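Local coordinates for protein phosphoribosylformylglycinamidine synthase 2 (Thermus thermophilus, PDB 3VIU) that belongs to the PurM-like (AIR synthase-related) family as a large single-chain synthase and binds adenosine-5'-diphosphate and a magnesium ion, at residues Ala43-Arg48 with Pro364-Val369; Gly486-Ser491 with Thr538-Val543; Gly370-Glu375 with Gly497-Ala502. All coordinates share one frame; numbering follows the deposited sequence.

Contact 1: residues Ala43-Arg48 with Pro364-Val369; sequences AYKNSR and PTYVRV. With ADP (adenosine-5'-diphosphate), chain B.
Lys45 and Tyr366 carry the middle of this contact between two loops, and a backbone bond joins them: Tyr366 N donates to Lys45 O over 2.9 Å, from above the carbonyl plane. The same Lys45 O receives a CH contact from Thr365 CA at 3.1 Å. The side chains of Lys45 and Tyr366 run alongside each other in the same direction, with Lys45 CD 4.1 Å from Tyr366 CE2, while Lys45 CG packs on Pro364 O at 3.0 Å. Thr365 presents its methyl to Arg48, CG2 lying over a face of the guanidinium and 3.2 Å from NH2; with OG1 at chi1 60°, CG2 stands anti to the carbonyl carbon. Further along, the Asn46 amide lies against the Arg368 guanidinium, but its orientation is doubtful and nothing rests on it.

A second shell fixes these groups. Arg48 NH1 donates to Ala43 O at 2.6 Å, nearly in its own guanidinium plane, and NH2 reaches Ala363 O. Arg368 NH2 forms a salt bridge with Glu493. Glu14 holds both long side chains through OE2, by a salt bridge to Lys45 NZ and a hydrogen bond with Tyr366 OH.

Tyr44, which has positive phi just after helix 40-43, turns instead to the nucleotide, its CE2 3.2 Å from N7 of ADP. The contact thus ties the 364-369 loop to the turn at Tyr44, in the linker-domain family region, which lines the ADP pocket.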
loop_
_atom_site.group_PDB
_atom_site.type_symbol
_atom_site.label_atom_id
_atom_site.label_comp_id
_atom_site.label_asym_id
_atom_site.label_seq_id
_atom_site.Cartn_x
_atom_site.Cartn_y
_atom_site.Cartn_z
ATOM N N ALA A 43 -5.327 -18.695 2.110
ATOM C CA ALA A 43 -4.989 -19.224 3.424
ATOM C C ALA A 43 -3.766 -18.654 4.134
ATOM O O ALA A 43 -3.680 -18.757 5.362
ATOM C CB ALA A 43 -4.869 -20.750 3.340
ATOM N N TYR A 44 -2.825 -18.067 3.392
ATOM C CA TYR A 44 -1.628 -17.503 4.016
ATOM C C TYR A 44 -0.914 -18.575 4.843
ATOM O O TYR A 44 -0.428 -18.308 5.937
ATOM C CB TYR A 44 -2.016 -16.346 4.940
ATOM C CG TYR A 44 -2.419 -15.085 4.223
ATOM C CD1 TYR A 44 -3.511 -15.062 3.344
ATOM C CD2 TYR A 44 -1.679 -13.916 4.384
ATOM C CE1 TYR A 44 -3.842 -13.902 2.640
ATOM C CE2 TYR A 44 -2.000 -12.762 3.685
ATOM C CZ TYR A 44 -3.073 -12.758 2.816
ATOM O OH TYR A 44 -3.349 -11.608 2.120
ATOM N N LYS A 45 -0.851 -19.786 4.309
ATOM C CA LYS A 45 -0.244 -20.911 5.000
ATOM C C LYS A 45 1.195 -20.748 5.497
ATOM O O LYS A 45 1.519 -21.186 6.597
ATOM C CB LYS A 45 -0.365 -22.156 4.124
ATOM C CG LYS A 45 -1.811 -22.601 3.928
ATOM C CD LYS A 45 -1.927 -23.872 3.091
ATOM C CE LYS A 45 -1.309 -23.687 1.708
ATOM N NZ LYS A 45 -1.640 -24.809 0.791
ATOM N N ASN A 46 2.056 -20.112 4.716
ATOM C CA ASN A 46 3.438 -19.950 5.139
ATOM C C ASN A 46 3.762 -18.644 5.845
ATOM O O ASN A 46 4.847 -18.503 6.411
ATOM C CB ASN A 46 4.369 -20.114 3.943
ATOM C CG ASN A 46 4.329 -21.513 3.372
ATOM O OD1 ASN A 46 3.373 -21.905 2.698
ATOM N ND2 ASN A 46 5.365 -22.282 3.652
ATOM N N SER A 47 2.826 -17.703 5.835
ATOM C CA SER A 47 3.056 -16.401 6.455
ATOM C C SER A 47 2.369 -16.160 7.791
ATOM O O SER A 47 2.855 -15.362 8.587
ATOM C CB SER A 47 2.655 -15.277 5.492
ATOM O OG SER A 47 1.265 -15.310 5.229
ATOM N N ARG A 48 1.248 -16.835 8.041
ATOM C CA ARG A 48 0.527 -16.644 9.298
ATOM C C ARG A 48 1.393 -16.782 10.549
ATOM O O ARG A 48 1.420 -15.882 11.382
ATOM C CB ARG A 48 -0.676 -17.592 9.380
ATOM C CG ARG A 48 -2.020 -16.926 9.028
ATOM C CD ARG A 48 -2.984 -17.895 8.329
ATOM N NE ARG A 48 -3.376 -19.026 9.168
ATOM C CZ ARG A 48 -3.980 -20.122 8.716
ATOM N NH1 ARG A 48 -4.267 -20.247 7.426
ATOM N NH2 ARG A 48 -4.304 -21.098 9.556
ATOM N N PRO A 364 -4.065 -25.473 7.260
ATOM C CA PRO A 364 -2.782 -25.753 7.916
ATOM C C PRO A 364 -1.753 -24.678 7.602
ATOM O O PRO A 364 -1.765 -24.106 6.515
ATOM C CB PRO A 364 -2.369 -27.099 7.323
ATOM C CG PRO A 364 -3.679 -27.708 6.865
ATOM C CD PRO A 364 -4.410 -26.535 6.299
ATOM N N THR A 365 -0.872 -24.395 8.558
ATOM C CA THR A 365 0.186 -23.413 8.356
ATOM C C THR A 365 1.513 -24.155 8.375
ATOM O O THR A 365 1.597 -25.278 8.874
ATOM C CB THR A 365 0.201 -22.327 9.454
ATOM O OG1 THR A 365 0.408 -22.933 10.735
ATOM C CG2 THR A 365 -1.111 -21.555 9.449
ATOM N N TYR A 366 2.553 -23.539 7.832
ATOM C CA TYR A 366 3.845 -24.200 7.796
ATOM C C TYR A 366 4.992 -23.343 8.318
ATOM O O TYR A 366 5.015 -22.122 8.146
ATOM C CB TYR A 366 4.149 -24.663 6.364
ATOM C CG TYR A 366 3.095 -25.576 5.769
ATOM C CD1 TYR A 366 2.820 -26.821 6.336
ATOM C CD2 TYR A 366 2.365 -25.190 4.646
ATOM C CE1 TYR A 366 1.844 -27.658 5.803
ATOM C CE2 TYR A 366 1.383 -26.022 4.100
ATOM C CZ TYR A 366 1.130 -27.255 4.685
ATOM O OH TYR A 366 0.170 -28.082 4.152
ATOM N N VAL A 367 5.937 -24.000 8.976
ATOM C CA VAL A 367 7.107 -23.325 9.503
ATOM C C VAL A 367 8.309 -23.948 8.815
ATOM O O VAL A 367 8.349 -25.161 8.602
ATOM C CB VAL A 367 7.226 -23.509 11.026
ATOM C CG1 VAL A 367 8.639 -23.198 11.483
ATOM C CG2 VAL A 367 6.239 -22.586 11.730
ATOM N N ARG A 368 9.277 -23.115 8.451
ATOM C CA ARG A 368 10.476 -23.598 7.784
ATOM C C ARG A 368 11.710 -23.024 8.436
ATOM O O ARG A 368 11.623 -22.230 9.375
ATOM C CB ARG A 368 10.469 -23.195 6.308
ATOM C CG ARG A 368 9.511 -23.988 5.450
ATOM C CD ARG A 368 9.187 -23.247 4.166
ATOM N NE ARG A 368 8.233 -23.978 3.340
ATOM C CZ ARG A 368 7.070 -24.447 3.778
ATOM N NH1 ARG A 368 6.723 -24.262 5.042
ATOM N NH2 ARG A 368 6.250 -25.091 2.957
ATOM N N VAL A 369 12.864 -23.441 7.932
ATOM C CA VAL A 369 14.132 -22.941 8.430
ATOM C C VAL A 369 14.724 -22.082 7.328
ATOM O O VAL A 369 15.081 -22.575 6.258
ATOM C CB VAL A 369 15.111 -24.084 8.780
ATOM C CG1 VAL A 369 14.631 -24.806 10.034
ATOM C CG2 VAL A 369 15.220 -25.057 7.609
HETATM P PB ADP B . -9.270 -9.827 0.692
HETATM O O1B ADP B . -9.102 -11.147 0.021
HETATM O O2B ADP B . -8.415 -8.716 -0.101
HETATM O O3B ADP B . -10.908 -9.427 0.686
HETATM P PA ADP B . -7.623 -11.066 2.480
HETATM O O1A ADP B . -8.300 -12.352 2.804
HETATM O O2A ADP B . -6.720 -11.271 1.150
HETATM O O3A ADP B . -8.751 -9.896 2.245
HETATM O "O5'" ADP B . -6.623 -10.583 3.679
HETATM C "C5'" ADP B . -6.766 -11.463 4.811
HETATM C "C4'" ADP B . -6.854 -10.703 6.167
HETATM O "O4'" ADP B . -5.566 -10.725 6.863
HETATM C "C3'" ADP B . -7.231 -9.205 6.039
HETATM O "O3'" ADP B . -7.998 -8.804 7.183
HETATM C "C2'" ADP B . -5.874 -8.507 5.963
HETATM O "O2'" ADP B . -5.942 -7.139 6.376
HETATM C "C1'" ADP B . -4.990 -9.372 6.865
HETATM N N9 ADP B . -3.597 -9.396 6.396
HETATM C C8 ADP B . -3.110 -10.106 5.335
HETATM N N7 ADP B . -1.831 -9.903 5.198
HETATM C C5 ADP B . -1.410 -9.052 6.157
HETATM C C6 ADP B . -0.162 -8.475 6.510
HETATM N N6 ADP B . 0.978 -8.768 5.783
HETATM N N1 ADP B . -0.111 -7.637 7.568
HETATM C C2 ADP B . -1.205 -7.339 8.286
HETATM N N3 ADP B . -2.397 -7.861 7.987
HETATM C C4 ADP B . -2.542 -8.710 6.946
#

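Contact 2: residues Gly486-Ser491 with Thr538-Val543; sequences GLNLGS and TAMVGV
Asn488 pairs with Thr538 at the end of an antiparallel strand pair, and its side chain can be followed outward along Thr538 toward Met540. CB lies 4.0 Å from Thr538 CB, both on the same face of the sheet. CG stands anti to its own carbonyl carbon (chi1 -55°), which swings the amide back along the strand. ND2 then makes a weak bond to Thr538 O at 3.3 Å and lies 3.6 Å from SE of Met540, a selenomethionine whose chain crosses it at about a right angle; OD1 accepts from Asn88. Thr538 O is therefore gripped twice by one residue, the stronger bond coming from Asn488 N at 2.8 Å.

The backbone bonds alternate as expected: Gly486 and Met540 form a hydrogen-bonded pair, with Gly486 N to Met540 O almost straight at 176°. Between this pair and Asn488-Thr538, Leu487 and Ala539 form a non-hydrogen-bonded pair whose side chains meet on the other face, Leu487 CD2 at 3.7 Å from Ala539 CB. Leu487 also touches ADP.

The strands are neighbours in the mixed sheet of the second AIR synthase-related N-terminal domain, flanked by strands 519-525 and 441-448. The Leu487 and Ala539 face packs on Thr504 of helix 495-515; that of Asn488, Thr538 and Met540 meets strand 172-182 of another sheet.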
loop_
_atom_site.group_PDB
_atom_site.type_symbol
_atom_site.label_atom_id
_atom_site.label_comp_id
_atom_site.label_asym_id
_atom_site.label_seq_id
_atom_site.Cartn_x
_atom_site.Cartn_y
_atom_site.Cartn_z
ATOM N N GLY A 486 1.902 -4.310 2.472
ATOM C CA GLY A 486 1.667 -5.208 1.367
ATOM C C GLY A 486 2.966 -5.952 1.142
ATOM O O GLY A 486 3.901 -5.409 0.564
ATOM N N LEU A 487 3.045 -7.189 1.620
ATOM C CA LEU A 487 4.255 -7.978 1.440
ATOM C C LEU A 487 4.250 -8.677 0.083
ATOM O O LEU A 487 3.236 -9.240 -0.330
ATOM C CB LEU A 487 4.379 -9.021 2.555
ATOM C CG LEU A 487 4.307 -8.506 4.000
ATOM C CD1 LEU A 487 4.579 -9.661 4.951
ATOM C CD2 LEU A 487 5.313 -7.375 4.227
ATOM N N ASN A 488 5.386 -8.625 -0.605
ATOM C CA ASN A 488 5.565 -9.266 -1.909
ATOM C C ASN A 488 6.943 -9.915 -1.883
ATOM O O ASN A 488 7.951 -9.232 -1.722
ATOM C CB ASN A 488 5.513 -8.229 -3.022
ATOM C CG ASN A 488 4.245 -7.401 -2.985
ATOM O OD1 ASN A 488 3.231 -7.769 -3.566
ATOM N ND2 ASN A 488 4.296 -6.281 -2.280
ATOM N N LEU A 489 6.981 -11.233 -2.025
ATOM C CA LEU A 489 8.232 -11.973 -2.001
ATOM C C LEU A 489 8.213 -13.170 -2.941
ATOM O O LEU A 489 7.211 -13.446 -3.612
ATOM C CB LEU A 489 8.534 -12.461 -0.584
ATOM C CG LEU A 489 8.853 -11.367 0.440
ATOM C CD1 LEU A 489 7.659 -11.199 1.367
ATOM C CD2 LEU A 489 10.104 -11.725 1.233
ATOM N N GLY A 490 9.342 -13.868 -2.992
ATOM C CA GLY A 490 9.446 -15.037 -3.832
ATOM C C GLY A 490 8.833 -16.191 -3.078
ATOM O O GLY A 490 8.138 -15.998 -2.075
ATOM N N SER A 491 9.092 -17.398 -3.556
ATOM C CA SER A 491 8.565 -18.594 -2.927
ATOM C C SER A 491 9.132 -18.772 -1.522
ATOM O O SER A 491 10.321 -18.525 -1.282
ATOM C CB SER A 491 8.915 -19.815 -3.769
ATOM O OG SER A 491 8.581 -20.998 -3.075
ATOM N N THR A 538 9.836 -7.169 -0.955
ATOM C CA THR A 538 9.134 -5.902 -1.028
ATOM C C THR A 538 7.986 -5.719 -0.045
ATOM O O THR A 538 6.905 -6.291 -0.207
ATOM C CB THR A 538 8.600 -5.673 -2.458
ATOM O OG1 THR A 538 9.692 -5.692 -3.379
ATOM C CG2 THR A 538 7.911 -4.329 -2.564
ATOM N N ALA A 539 8.226 -4.910 0.978
ATOM C CA ALA A 539 7.198 -4.612 1.956
ATOM C C ALA A 539 6.754 -3.179 1.679
ATOM O O ALA A 539 7.421 -2.221 2.076
ATOM C CB ALA A 539 7.754 -4.734 3.373
HETATM N N MSE A 540 5.639 -3.039 0.973
HETATM C CA MSE A 540 5.109 -1.722 0.665
HETATM C C MSE A 540 4.280 -1.268 1.850
HETATM O O MSE A 540 3.180 -1.753 2.085
HETATM C CB MSE A 540 4.288 -1.787 -0.617
HETATM C CG MSE A 540 5.168 -2.085 -1.818
HETATM SE SE MSE A 540 4.228 -2.833 -3.335
HETATM C CE MSE A 540 5.431 -2.233 -4.744
ATOM N N VAL A 541 4.851 -0.343 2.608
ATOM C CA VAL A 541 4.234 0.187 3.809
ATOM C C VAL A 541 3.419 1.445 3.578
ATOM O O VAL A 541 3.933 2.451 3.098
ATOM C CB VAL A 541 5.313 0.496 4.865
ATOM C CG1 VAL A 541 4.675 1.055 6.134
ATOM C CG2 VAL A 541 6.109 -0.774 5.166
ATOM N N GLY A 542 2.140 1.368 3.933
ATOM C CA GLY A 542 1.250 2.499 3.795
ATOM C C GLY A 542 0.949 3.010 5.190
ATOM O O GLY A 542 0.598 2.230 6.079
ATOM N N VAL A 543 1.104 4.314 5.387
ATOM C CA VAL A 543 0.853 4.917 6.681
ATOM C C VAL A 543 -0.172 6.032 6.595
ATOM O O VAL A 543 -0.133 6.863 5.689
ATOM C CB VAL A 543 2.148 5.510 7.293
ATOM C CG1 VAL A 543 1.802 6.361 8.520
ATOM C CG2 VAL A 543 3.103 4.391 7.678
#

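Contact 3: residues Gly370-Glu375 with Gly497-Ala502; sequences GREDPE and GYHELA
Glu372 and His499 make the main side-chain contact, and it is apolar in kind. Glu372 CB sits over one face of the imidazole, 3.8 Å from the ring centroid and 25° off its normal, a CH-pi contact whose nearest ring atom is CE1. The backbone N of Glu372 also lies above the ring, over its centre. With CG anti to the nitrogen of its own residue (chi1 -179°), His499 lays its imidazole against the passing chain.

Backbone packing comes next. Gly370 has no side chain, and its CA approaches His499 CB to 4.0 Å. Beyond it, Arg371 N reaches 3.6 Å from His499 CB, and Gly370 N is 3.9 Å from Tyr498 CD2 on an oblique approach to that ring.

Polar bonds run within the segments or to outside residues. Asp373 is the N-cap of helix 374-380, OD2 accepting from Glu375 N at 3.0 Å, from above the carboxylate plane. Its OD1 forms a salt bridge with Arg534, which also pairs with Glu500, so one guanidinium is shared by carboxylates of both segments. Glu372 extends past the imidazole and pairs with Arg380, and its OE2 stays 4.7 Å from His499 ND1.

No hydrogen bond passes directly between the segments. The chain leading into helix 374-380 packs on helix 495-515 through a flat ring set against backbone and methylene groups, and charge links the two parts indirectly: Arg534, paired with both Asp373 and Glu500, would be expected to ease the repulsion between these two like charges.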
loop_
_atom_site.group_PDB
_atom_site.type_symbol
_atom_site.label_atom_id
_atom_site.label_comp_id
_atom_site.label_asym_id
_atom_site.label_seq_id
_atom_site.Cartn_x
_atom_site.Cartn_y
_atom_site.Cartn_z
ATOM N N GLY A 370 14.792 -20.783 7.584
ATOM C CA GLY A 370 15.347 -19.885 6.601
ATOM C C GLY A 370 16.858 -19.859 6.682
ATOM O O GLY A 370 17.449 -20.178 7.713
ATOM N N ARG A 371 17.475 -19.501 5.566
ATOM C CA ARG A 371 18.920 -19.379 5.472
ATOM C C ARG A 371 19.170 -18.356 4.384
ATOM O O ARG A 371 18.669 -18.488 3.261
ATOM C CB ARG A 371 19.591 -20.704 5.090
ATOM C CG ARG A 371 21.104 -20.642 5.235
ATOM C CD ARG A 371 21.794 -21.955 4.908
ATOM N NE ARG A 371 22.158 -22.044 3.501
ATOM C CZ ARG A 371 21.570 -22.854 2.630
ATOM N NH1 ARG A 371 20.582 -23.651 3.030
ATOM N NH2 ARG A 371 21.971 -22.867 1.360
ATOM N N GLU A 372 19.943 -17.333 4.714
ATOM C CA GLU A 372 20.227 -16.288 3.747
ATOM C C GLU A 372 20.990 -16.744 2.503
ATOM O O GLU A 372 21.925 -17.543 2.577
ATOM C CB GLU A 372 20.987 -15.142 4.419
ATOM C CG GLU A 372 21.335 -14.033 3.457
ATOM C CD GLU A 372 21.748 -12.760 4.155
ATOM O OE1 GLU A 372 22.671 -12.812 5.001
ATOM O OE2 GLU A 372 21.144 -11.709 3.847
ATOM N N ASP A 373 20.558 -16.222 1.360
ATOM C CA ASP A 373 21.178 -16.494 0.069
ATOM C C ASP A 373 22.622 -15.964 0.182
ATOM O O ASP A 373 22.846 -14.763 0.371
ATOM C CB ASP A 373 20.381 -15.751 -1.012
ATOM C CG ASP A 373 20.958 -15.912 -2.404
ATOM O OD1 ASP A 373 20.254 -15.534 -3.359
ATOM O OD2 ASP A 373 22.097 -16.397 -2.556
ATOM N N PRO A 374 23.618 -16.859 0.088
ATOM C CA PRO A 374 25.011 -16.418 0.196
ATOM C C PRO A 374 25.397 -15.272 -0.733
ATOM O O PRO A 374 26.267 -14.466 -0.400
ATOM C CB PRO A 374 25.811 -17.701 -0.069
ATOM C CG PRO A 374 24.878 -18.526 -0.914
ATOM C CD PRO A 374 23.543 -18.291 -0.244
ATOM N N GLU A 375 24.747 -15.190 -1.887
ATOM C CA GLU A 375 25.061 -14.124 -2.833
ATOM C C GLU A 375 24.581 -12.779 -2.317
ATOM O O GLU A 375 25.198 -11.748 -2.588
ATOM C CB GLU A 375 24.450 -14.423 -4.208
ATOM C CG GLU A 375 24.981 -15.717 -4.803
ATOM C CD GLU A 375 26.509 -15.763 -4.838
ATOM O OE1 GLU A 375 27.073 -16.877 -4.721
ATOM O OE2 GLU A 375 27.136 -14.686 -4.989
ATOM N N GLY A 497 14.192 -17.833 0.302
ATOM C CA GLY A 497 12.932 -17.124 0.196
ATOM C C GLY A 497 12.246 -16.958 1.541
ATOM O O GLY A 497 11.792 -15.868 1.890
ATOM N N TYR A 498 12.166 -18.044 2.302
ATOM C CA TYR A 498 11.539 -17.998 3.618
ATOM C C TYR A 498 12.319 -17.024 4.497
ATOM O O TYR A 498 11.745 -16.298 5.314
ATOM C CB TYR A 498 11.542 -19.383 4.266
ATOM C CG TYR A 498 10.678 -19.479 5.499
ATOM C CD1 TYR A 498 9.286 -19.579 5.398
ATOM C CD2 TYR A 498 11.246 -19.471 6.771
ATOM C CE1 TYR A 498 8.488 -19.675 6.538
ATOM C CE2 TYR A 498 10.459 -19.563 7.913
ATOM C CZ TYR A 498 9.085 -19.668 7.793
ATOM O OH TYR A 498 8.321 -19.775 8.934
ATOM N N HIS A 499 13.633 -17.006 4.326
ATOM C CA HIS A 499 14.461 -16.109 5.107
ATOM C C HIS A 499 14.071 -14.655 4.830
ATOM O O HIS A 499 13.914 -13.857 5.751
ATOM C CB HIS A 499 15.933 -16.340 4.779
ATOM C CG HIS A 499 16.868 -15.479 5.565
ATOM N ND1 HIS A 499 17.401 -14.311 5.065
ATOM C CD2 HIS A 499 17.357 -15.612 6.820
ATOM C CE1 HIS A 499 18.182 -13.762 5.978
ATOM N NE2 HIS A 499 18.172 -14.530 7.053
ATOM N N GLU A 500 13.895 -14.319 3.559
ATOM C CA GLU A 500 13.516 -12.961 3.193
ATOM C C GLU A 500 12.150 -12.599 3.780
ATOM O O GLU A 500 11.937 -11.473 4.231
ATOM C CB GLU A 500 13.509 -12.821 1.673
ATOM C CG GLU A 500 14.852 -13.141 1.056
ATOM C CD GLU A 500 14.879 -12.963 -0.445
ATOM O OE1 GLU A 500 13.974 -13.479 -1.123
ATOM O OE2 GLU A 500 15.817 -12.319 -0.952
ATOM N N LEU A 501 11.232 -13.560 3.781
ATOM C CA LEU A 501 9.904 -13.328 4.325
ATOM C C LEU A 501 10.014 -13.116 5.825
ATOM O O LEU A 501 9.392 -12.222 6.384
ATOM C CB LEU A 501 8.991 -14.523 4.047
ATOM C CG LEU A 501 7.618 -14.507 4.735
ATOM C CD1 LEU A 501 6.765 -13.344 4.219
ATOM C CD2 LEU A 501 6.918 -15.831 4.478
ATOM N N ALA A 502 10.825 -13.942 6.469
ATOM C CA ALA A 502 11.001 -13.857 7.902
ATOM C C ALA A 502 11.671 -12.544 8.300
ATOM O O ALA A 502 11.207 -11.871 9.223
ATOM C CB ALA A 502 11.809 -15.059 8.400
#

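Overall arrangement
Contact 3 touches both of the others, whereas contacts 1 and 2 do not touch. The centre of contact 2 lies about 8 Å from the centre of the chain, those of contacts 1 and 3 about 22 and 23 Å. Centres of contacts 1 and 2 are about 17 Å apart; that of contact 3 is about 15 Å from both. Along the chain contact 1 closes first; contacts 2 and 3 then interleave, as 370-375, 486-491, 497-502 and 538-543. Segment 364-369 runs directly into 370-375, Tyr498 packs on Arg368, and Leu501 of helix 495-515 meets Leu489. Tyr44 and Leu487 bring the linker-domain region and the second PurM-like N-terminal domain to one nucleotide.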